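Local coordinates for ATP-dependent DNA helicase PIF1 (Candida albicans, PDB 7OTJ), which couples ATP hydrolysis to 5'-3' translocation and DNA unwinding, and probably resolves G-quadruplexes and maintains nuclear and mitochondrial genome stability, at residues A[264-269]-A[436-441]; A[219-224]-A[487-492]. All coordinates share one frame; numbering follows the deposited sequence.

Interaction 1: residues A[264-269]-A[436-441]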
ATOM      1  N   VAL A 264     -15.728  15.984  12.071  1.00 64.06           N
ATOM      2  CA  VAL A 264     -17.159  15.940  12.346  1.00 62.13           C
ATOM      3  C   VAL A 264     -17.622  14.519  12.058  1.00 56.18           C
ATOM      4  O   VAL A 264     -17.618  14.078  10.907  1.00 57.46           O
ATOM      5  CB  VAL A 264     -17.934  16.958  11.503  1.00 67.23           C
ATOM      6  CG1 VAL A 264     -19.418  16.888  11.835  1.00 58.92           C
ATOM      7  CG2 VAL A 264     -17.383  18.360  11.730  1.00 59.90           C
ATOM      8  N   ASP A 265     -17.992  13.794  13.110  1.00 62.64           N
ATOM      9  CA  ASP A 265     -18.362  12.387  13.024  1.00 57.52           C
ATOM     10  C   ASP A 265     -19.852  12.239  13.293  1.00 59.42           C
ATOM     11  O   ASP A 265     -20.328  12.597  14.375  1.00 65.98           O
ATOM     12  CB  ASP A 265     -17.546  11.554  14.013  1.00 56.73           C
ATOM     13  CG  ASP A 265     -16.092  11.401  13.588  1.00 60.07           C
ATOM     14  OD1 ASP A 265     -15.729  11.917  12.509  1.00 57.70           O
ATOM     15  OD2 ASP A 265     -15.312  10.762  14.329  1.00 55.24           O
ATOM     16  N   THR A 266     -20.584  11.717  12.309  1.00 60.20           N
ATOM     17  CA  THR A 266     -22.010  11.455  12.438  1.00 55.03           C
ATOM     18  C   THR A 266     -22.304  10.036  11.969  1.00 63.20           C
ATOM     19  O   THR A 266     -21.456   9.365  11.372  1.00 53.72           O
ATOM     20  CB  THR A 266     -22.841  12.464  11.637  1.00 56.44           C
ATOM     21  OG1 THR A 266     -22.394  12.481  10.275  1.00 63.80           O
ATOM     22  CG2 THR A 266     -22.695  13.848  12.219  1.00 57.28           C
ATOM     23  N   GLY A 267     -23.523   9.576  12.242  1.00 60.11           N
ATOM     24  CA  GLY A 267     -23.943   8.269  11.773  1.00 58.89           C
ATOM     25  C   GLY A 267     -25.192   7.723  12.432  1.00 56.19           C
ATOM     26  O   GLY A 267     -25.523   8.090  13.565  1.00 68.74           O
ATOM     27  N   ILE A 268     -25.893   6.837  11.725  1.00 54.34           N
ATOM     28  CA  ILE A 268     -27.128   6.242  12.222  1.00 54.63           C
ATOM     29  C   ILE A 268     -26.902   4.847  12.800  1.00 56.27           C
ATOM     30  O   ILE A 268     -27.867   4.163  13.151  1.00 57.72           O
ATOM     31  CB  ILE A 268     -28.204   6.207  11.125  1.00 61.14           C
ATOM     32  CG1 ILE A 268     -27.741   5.344   9.947  1.00 56.07           C
ATOM     33  CG2 ILE A 268     -28.562   7.623  10.677  1.00 56.96           C
ATOM     34  CD1 ILE A 268     -28.728   5.292   8.808  1.00 56.76           C
ATOM     35  N   LEU A 269     -25.655   4.412  12.908  1.00 58.72           N
ATOM     36  CA  LEU A 269     -25.389   3.148  13.571  1.00 56.28           C
ATOM     37  C   LEU A 269     -25.390   3.331  15.088  1.00 54.88           C
ATOM     38  O   LEU A 269     -25.009   4.388  15.593  1.00 52.90           O
ATOM     39  CB  LEU A 269     -24.045   2.579  13.137  1.00 51.44           C
ATOM     40  CG  LEU A 269     -23.864   1.994  11.742  1.00 68.60           C
ATOM     41  CD1 LEU A 269     -22.462   1.393  11.671  1.00 57.93           C
ATOM     42  CD2 LEU A 269     -24.947   0.956  11.396  1.00 51.51           C
ATOM     43  N   LEU A 436     -24.264   5.009   6.662  1.00 52.17           N
ATOM     44  CA  LEU A 436     -24.419   4.538   8.031  1.00 52.00           C
ATOM     45  C   LEU A 436     -23.495   5.263   8.998  1.00 60.59           C
ATOM     46  O   LEU A 436     -23.878   5.510  10.148  1.00 67.53           O
ATOM     47  CB  LEU A 436     -24.167   3.027   8.095  1.00 51.15           C
ATOM     48  CG  LEU A 436     -25.015   2.146   7.160  1.00 56.11           C
ATOM     49  CD1 LEU A 436     -24.631   0.680   7.274  1.00 51.00           C
ATOM     50  CD2 LEU A 436     -26.505   2.318   7.421  1.00 53.19           C
ATOM     51  N   VAL A 437     -22.304   5.644   8.542  1.00 50.74           N
ATOM     52  CA  VAL A 437     -21.345   6.403   9.333  1.00 50.49           C
ATOM     53  C   VAL A 437     -20.696   7.425   8.411  1.00 58.99           C
ATOM     54  O   VAL A 437     -20.410   7.125   7.248  1.00 55.73           O
ATOM     55  CB  VAL A 437     -20.280   5.489   9.975  1.00 52.31           C
ATOM     56  CG1 VAL A 437     -19.221   6.320  10.650  1.00 49.52           C
ATOM     57  CG2 VAL A 437     -20.911   4.547  10.976  1.00 59.35           C
ATOM     58  N   SER A 438     -20.502   8.647   8.918  1.00 58.11           N
ATOM     59  CA  SER A 438     -19.869   9.716   8.157  1.00 51.77           C
ATOM     60  C   SER A 438     -18.781  10.391   8.983  1.00 60.13           C
ATOM     61  O   SER A 438     -18.983  10.698  10.163  1.00 59.82           O
ATOM     62  CB  SER A 438     -20.906  10.749   7.714  1.00 53.51           C
ATOM     63  OG  SER A 438     -20.303  11.788   6.965  1.00 57.26           O
ATOM     64  N   ARG A 439     -17.642  10.659   8.346  1.00 51.13           N
ATOM     65  CA  ARG A 439     -16.583  11.463   8.945  1.00 58.70           C
ATOM     66  C   ARG A 439     -16.126  12.502   7.937  1.00 65.82           C
ATOM     67  O   ARG A 439     -15.769  12.160   6.804  1.00 64.74           O
ATOM     68  CB  ARG A 439     -15.378  10.624   9.390  1.00 58.59           C
ATOM     69  CG  ARG A 439     -14.148  11.492   9.686  1.00 50.19           C
ATOM     70  CD  ARG A 439     -13.022  10.724  10.351  1.00 51.08           C
ATOM     71  NE  ARG A 439     -13.351  10.363  11.724  1.00 59.12           N
ATOM     72  CZ  ARG A 439     -12.637   9.532  12.470  1.00 64.68           C
ATOM     73  NH1 ARG A 439     -11.522   8.978  12.015  1.00 50.98           N
ATOM     74  NH2 ARG A 439     -13.061   9.238  13.698  1.00 62.83           N
ATOM     75  N   ILE A 440     -16.120  13.763   8.356  1.00 61.34           N
ATOM     76  CA  ILE A 440     -15.675  14.870   7.523  1.00 54.72           C
ATOM     77  C   ILE A 440     -14.370  15.376   8.110  1.00 61.83           C
ATOM     78  O   ILE A 440     -14.306  15.735   9.293  1.00 68.23           O
ATOM     79  CB  ILE A 440     -16.732  15.983   7.444  1.00 58.70           C
ATOM     80  CG1 ILE A 440     -18.027  15.432   6.836  1.00 65.26           C
ATOM     81  CG2 ILE A 440     -16.207  17.157   6.629  1.00 58.28           C
ATOM     82  CD1 ILE A 440     -19.152  16.440   6.750  1.00 76.43           C
ATOM     83  N   GLN A 441     -13.325  15.381   7.288  1.00 60.39           N
ATOM     84  CA  GLN A 441     -11.993  15.781   7.709  1.00 54.13           C
ATOM     85  C   GLN A 441     -11.210  16.165   6.464  1.00 57.38           C
ATOM     86  O   GLN A 441     -11.531  15.734   5.355  1.00 61.11           O
ATOM     87  CB  GLN A 441     -11.292  14.647   8.470  1.00 52.40           C
ATOM     88  CG  GLN A 441      -9.880  14.961   8.959  1.00 59.83           C
ATOM     89  CD  GLN A 441      -9.857  16.021  10.041  1.00 66.64           C
ATOM     90  OE1 GLN A 441      -9.941  17.218   9.759  1.00 71.97           O
ATOM     91  NE2 GLN A 441      -9.748  15.584  11.290  1.00 63.44           N
TER

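Interaction 2: residues A[219-224]-A[487-492]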
ATOM      1  N   CYS A 219      25.299  -2.110  10.737  1.00 56.12           N
ATOM      2  CA  CYS A 219      25.507  -1.322  11.945  1.00 51.87           C
ATOM      3  C   CYS A 219      26.302  -0.060  11.648  1.00 52.25           C
ATOM      4  O   CYS A 219      26.078   0.977  12.281  1.00 57.94           O
ATOM      5  CB  CYS A 219      26.201  -2.169  13.012  1.00 53.58           C
ATOM      6  SG  CYS A 219      25.144  -3.454  13.728  1.00 56.47           S
ATOM      7  N   ARG A 220      27.169  -0.101  10.633  1.00 52.09           N
ATOM      8  CA  ARG A 220      27.932   1.083  10.267  1.00 52.62           C
ATOM      9  C   ARG A 220      27.037   2.187   9.723  1.00 56.51           C
ATOM     10  O   ARG A 220      27.444   3.355   9.721  1.00 60.44           O
ATOM     11  CB  ARG A 220      29.010   0.723   9.235  1.00 52.82           C
ATOM     12  CG  ARG A 220      30.067  -0.254   9.747  1.00 54.16           C
ATOM     13  CD  ARG A 220      31.427   0.029   9.122  1.00 55.19           C
ATOM     14  NE  ARG A 220      31.642  -0.705   7.887  1.00 64.15           N
ATOM     15  CZ  ARG A 220      32.623  -1.575   7.688  1.00 62.36           C
ATOM     16  NH1 ARG A 220      33.546  -1.802   8.609  1.00 57.41           N
ATOM     17  NH2 ARG A 220      32.687  -2.229   6.530  1.00 62.77           N
ATOM     18  N   LEU A 221      25.822   1.851   9.290  1.00 57.40           N
ATOM     19  CA  LEU A 221      24.871   2.823   8.765  1.00 51.44           C
ATOM     20  C   LEU A 221      24.114   3.575   9.857  1.00 56.24           C
ATOM     21  O   LEU A 221      23.259   4.406   9.532  1.00 57.36           O
ATOM     22  CB  LEU A 221      23.883   2.131   7.826  1.00 47.89           C
ATOM     23  CG  LEU A 221      24.538   1.476   6.611  1.00 56.19           C
ATOM     24  CD1 LEU A 221      23.485   0.836   5.715  1.00 46.05           C
ATOM     25  CD2 LEU A 221      25.384   2.484   5.838  1.00 48.23           C
ATOM     26  N   SER A 222      24.372   3.280  11.134  1.00 53.61           N
ATOM     27  CA  SER A 222      23.803   4.056  12.235  1.00 53.61           C
ATOM     28  C   SER A 222      24.188   5.533  12.200  1.00 52.94           C
ATOM     29  O   SER A 222      23.578   6.324  12.928  1.00 53.71           O
ATOM     30  CB  SER A 222      24.216   3.456  13.580  1.00 53.36           C
ATOM     31  OG  SER A 222      25.617   3.491  13.737  1.00 61.16           O
ATOM     32  N   ARG A 223      25.188   5.916  11.410  1.00 53.14           N
ATOM     33  CA  ARG A 223      25.594   7.313  11.350  1.00 57.20           C
ATOM     34  C   ARG A 223      24.420   8.183  10.911  1.00 55.73           C
ATOM     35  O   ARG A 223      23.625   7.771  10.063  1.00 55.53           O
ATOM     36  CB  ARG A 223      26.772   7.509  10.393  1.00 54.98           C
ATOM     37  CG  ARG A 223      26.717   6.639   9.150  1.00 53.28           C
ATOM     38  CD  ARG A 223      26.663   7.469   7.879  1.00 52.90           C
ATOM     39  NE  ARG A 223      25.385   7.306   7.197  1.00 70.59           N
ATOM     40  CZ  ARG A 223      25.175   6.474   6.188  1.00 51.29           C
ATOM     41  NH1 ARG A 223      26.139   5.706   5.710  1.00 77.48           N
ATOM     42  NH2 ARG A 223      23.971   6.421   5.635  1.00 67.48           N
ATOM     43  N   PRO A 224      24.250   9.358  11.513  1.00 60.20           N
ATOM     44  CA  PRO A 224      23.189  10.278  11.083  1.00 64.30           C
ATOM     45  C   PRO A 224      23.302  10.643   9.609  1.00 66.75           C
ATOM     46  O   PRO A 224      24.397  10.781   9.060  1.00 73.98           O
ATOM     47  CB  PRO A 224      23.392  11.503  11.983  1.00 63.57           C
ATOM     48  CG  PRO A 224      24.784  11.381  12.510  1.00 59.25           C
ATOM     49  CD  PRO A 224      25.054   9.913  12.612  1.00 57.03           C
ATOM     50  N   ALA A 487      24.127   5.491   1.264  1.00 53.21           N
ATOM     51  CA  ALA A 487      24.395   6.874   1.651  1.00 54.70           C
ATOM     52  C   ALA A 487      23.125   7.607   2.059  1.00 52.23           C
ATOM     53  O   ALA A 487      23.195   8.594   2.798  1.00 51.83           O
ATOM     54  CB  ALA A 487      25.092   7.627   0.521  1.00 52.30           C
ATOM     55  N   GLY A 488      21.962   7.168   1.576  1.00 54.27           N
ATOM     56  CA  GLY A 488      20.736   7.793   2.030  1.00 49.14           C
ATOM     57  C   GLY A 488      19.946   6.919   2.979  1.00 47.98           C
ATOM     58  O   GLY A 488      18.735   7.091   3.123  1.00 53.72           O
ATOM     59  N   LEU A 489      20.629   6.018   3.682  1.00 50.11           N
ATOM     60  CA  LEU A 489      19.982   5.104   4.615  1.00 47.08           C
ATOM     61  C   LEU A 489      20.686   5.150   5.961  1.00 51.51           C
ATOM     62  O   LEU A 489      21.910   5.006   6.030  1.00 48.98           O
ATOM     63  CB  LEU A 489      19.997   3.669   4.078  1.00 46.11           C
ATOM     64  CG  LEU A 489      19.708   2.556   5.089  1.00 45.68           C
ATOM     65  CD1 LEU A 489      18.259   2.599   5.539  1.00 44.88           C
ATOM     66  CD2 LEU A 489      20.052   1.208   4.495  1.00 50.34           C
ATOM     67  N   GLN A 490      19.909   5.306   7.030  1.00 50.79           N
ATOM     68  CA  GLN A 490      20.400   5.178   8.395  1.00 49.14           C
ATOM     69  C   GLN A 490      19.650   4.043   9.074  1.00 48.33           C
ATOM     70  O   GLN A 490      18.417   3.996   9.028  1.00 47.39           O
ATOM     71  CB  GLN A 490      20.222   6.480   9.186  1.00 50.38           C
ATOM     72  CG  GLN A 490      20.579   6.342  10.664  1.00 51.62           C
ATOM     73  CD  GLN A 490      20.277   7.596  11.465  1.00 58.29           C
ATOM     74  OE1 GLN A 490      19.258   8.252  11.259  1.00 52.55           O
ATOM     75  NE2 GLN A 490      21.172   7.936  12.385  1.00 56.81           N
ATOM     76  N   VAL A 491      20.388   3.143   9.715  1.00 48.89           N
ATOM     77  CA  VAL A 491      19.819   1.970  10.367  1.00 48.45           C
ATOM     78  C   VAL A 491      20.056   2.096  11.864  1.00 52.56           C
ATOM     79  O   VAL A 491      21.204   2.226  12.311  1.00 51.30           O
ATOM     80  CB  VAL A 491      20.418   0.663   9.829  1.00 48.10           C
ATOM     81  CG1 VAL A 491      19.818  -0.533  10.565  1.00 47.95           C
ATOM     82  CG2 VAL A 491      20.180   0.543   8.327  1.00 53.37           C
ATOM     83  N   LEU A 492      18.974   2.083  12.634  1.00 50.81           N
ATOM     84  CA  LEU A 492      19.047   2.137  14.085  1.00 51.27           C
ATOM     85  C   LEU A 492      18.654   0.790  14.677  1.00 59.30           C
ATOM     86  O   LEU A 492      17.691   0.157  14.229  1.00 60.43           O
ATOM     87  CB  LEU A 492      18.142   3.244  14.639  1.00 52.41           C
ATOM     88  CG  LEU A 492      18.445   4.674  14.175  1.00 56.14           C
ATOM     89  CD1 LEU A 492      17.428   5.649  14.746  1.00 52.47           C
ATOM     90  CD2 LEU A 492      19.860   5.094  14.542  1.00 53.82           C
TER

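Interaction 1: residues A[264-269]-A[436-441]
Asp265 swings its carboxylate beside its own backbone N (chi1 -72°), while Arg439 has CG anti to the backbone N and bends at chi3 (-70°), which carries the guanidinium alongside the acid. The two residues are a non-hydrogen-bonded pair of an antiparallel beta ladder, strand 264-267 against strand 437-441, in the sheet that also holds strands 294-297 and 310-316 of the SH3-like 2B domain. Arg439 takes the carboxylate side-on: NE reaches Asp265 OD1 at 2.9 Å and NH2 reaches Asp265 OD2 at 2.8 Å, both on the syn side. The planes of the two groups are 19° apart; the oxygens lie close to the guanidinium plane, the nitrogens somewhat out of the carboxylate plane. This salt bridge of two hydrogen bonds limits the rotation of both groups. Arg439 NH1 bonds to Ala283 O, and Asp265 OD1 also takes a bond from Ser263 OG. Leu278 of helix 273-279 packs on this face.

Between the backbones, Val264 and Ile440 exchange two hydrogen bonds, and so do Thr266 and Ser438, where Ser438 N to Thr266 O spans 2.7 Å. On the Thr266 face, Thr266 OG1 rests against Ser438 CB, and Ser438 OG bonds to Gln425 NE2 of the next strand. Gly267 has no side chain, and its CA lies 4.0 Å from Val437 CA. The ladder ends at a corner: Leu436 and Val437 form a classic beta bulge opposite Thr428, and Leu436 O accepts from Ile268 N at 2.9 Å and weakly from Leu269 N. Ile268 CD1 meets Leu436 CD2, Leu269 CG leans on Leu436 CB at 3.8 Å, and the side chains of Leu269 and Val437 cross at about a right angle, with Leu269 CD1 3.6 Å from Val437 CG2.

Interaction 2: residues A[219-224]-A[487-492]
From Leu221 to Pro224 the chain runs at 89° to the 487-492 segment, so the two backbones meet at a crossing, with CA atoms 5.1 Å apart for Leu221 and Gln490 and 4.9 Å apart for Ser222 and Val491. One main-chain bond joins them there: Val491 N gives its hydrogen to Leu221 O at 3.1 Å, approaching from well above the carbonyl plane. Gln490 CA and Ser222 CA add CA-H...O contacts to Leu221 O and Val491 O.

Gln490 makes the second cross-link. With CG anti to its backbone N (chi1 174°) and the chain extended beyond, its side chain passes beside the carbonyls of Leu221 and Arg223 to set NE2 2.9 Å from Ser222 O. That bond is almost straight (176°) and lies in the plane of the amide, though it meets the carbonyl from above its own plane. Ser222 OG bonds to Cys219 O at 2.9 Å, almost in line with the carbonyl bond, and Ser222 N shares that acceptor, so both donors converge at the end of helix 212-219. Arg223 folds back so that its guanidinium lies near the Leu489 backbone, with NH2 bonded to Arg486 O.

Leu221 faces the strand: its CD1 meets Leu489 CD2 at 3.7 Å, the two side chains at about a right angle, and its CB lies 4.1 Å from Val491 CG2. Residues 487-492 fall within the predicted DNA-binding region 475-494, though the contact's nearest atom is about 15 Å from the bound nucleic acid. The exit from helix 212-219 is thus laid across strand 489-492, an outermost strand of the parallel four-stranded sheet of the second RecA-like domain; strand 489-492 pairs along its other edge with strand 463-466, and the loop leads on to strand 234-237 of the same sheet.

How the interactions relate
The two contacts belong to different parts of the helicase, with centres 44 Å apart and nearest atoms about 29 Å apart, and they share no element. Interaction 1 lies within the antiparallel sheet of the 2B region and is built as a regular ladder, with paired backbone bonds and a salt bridge on one face. Interaction 2 lies at the edge of a parallel RecA-like sheet, where an irregular loop meets a strand through one main-chain bond, one glutamine amide and a few leucine and valine contacts. Both are partly buried: interaction 1 hides 523 Å² and interaction 2 hides 385 Å². Along the sequence, both segments of 264-269/436-441 fall between 219-224 and 487-492.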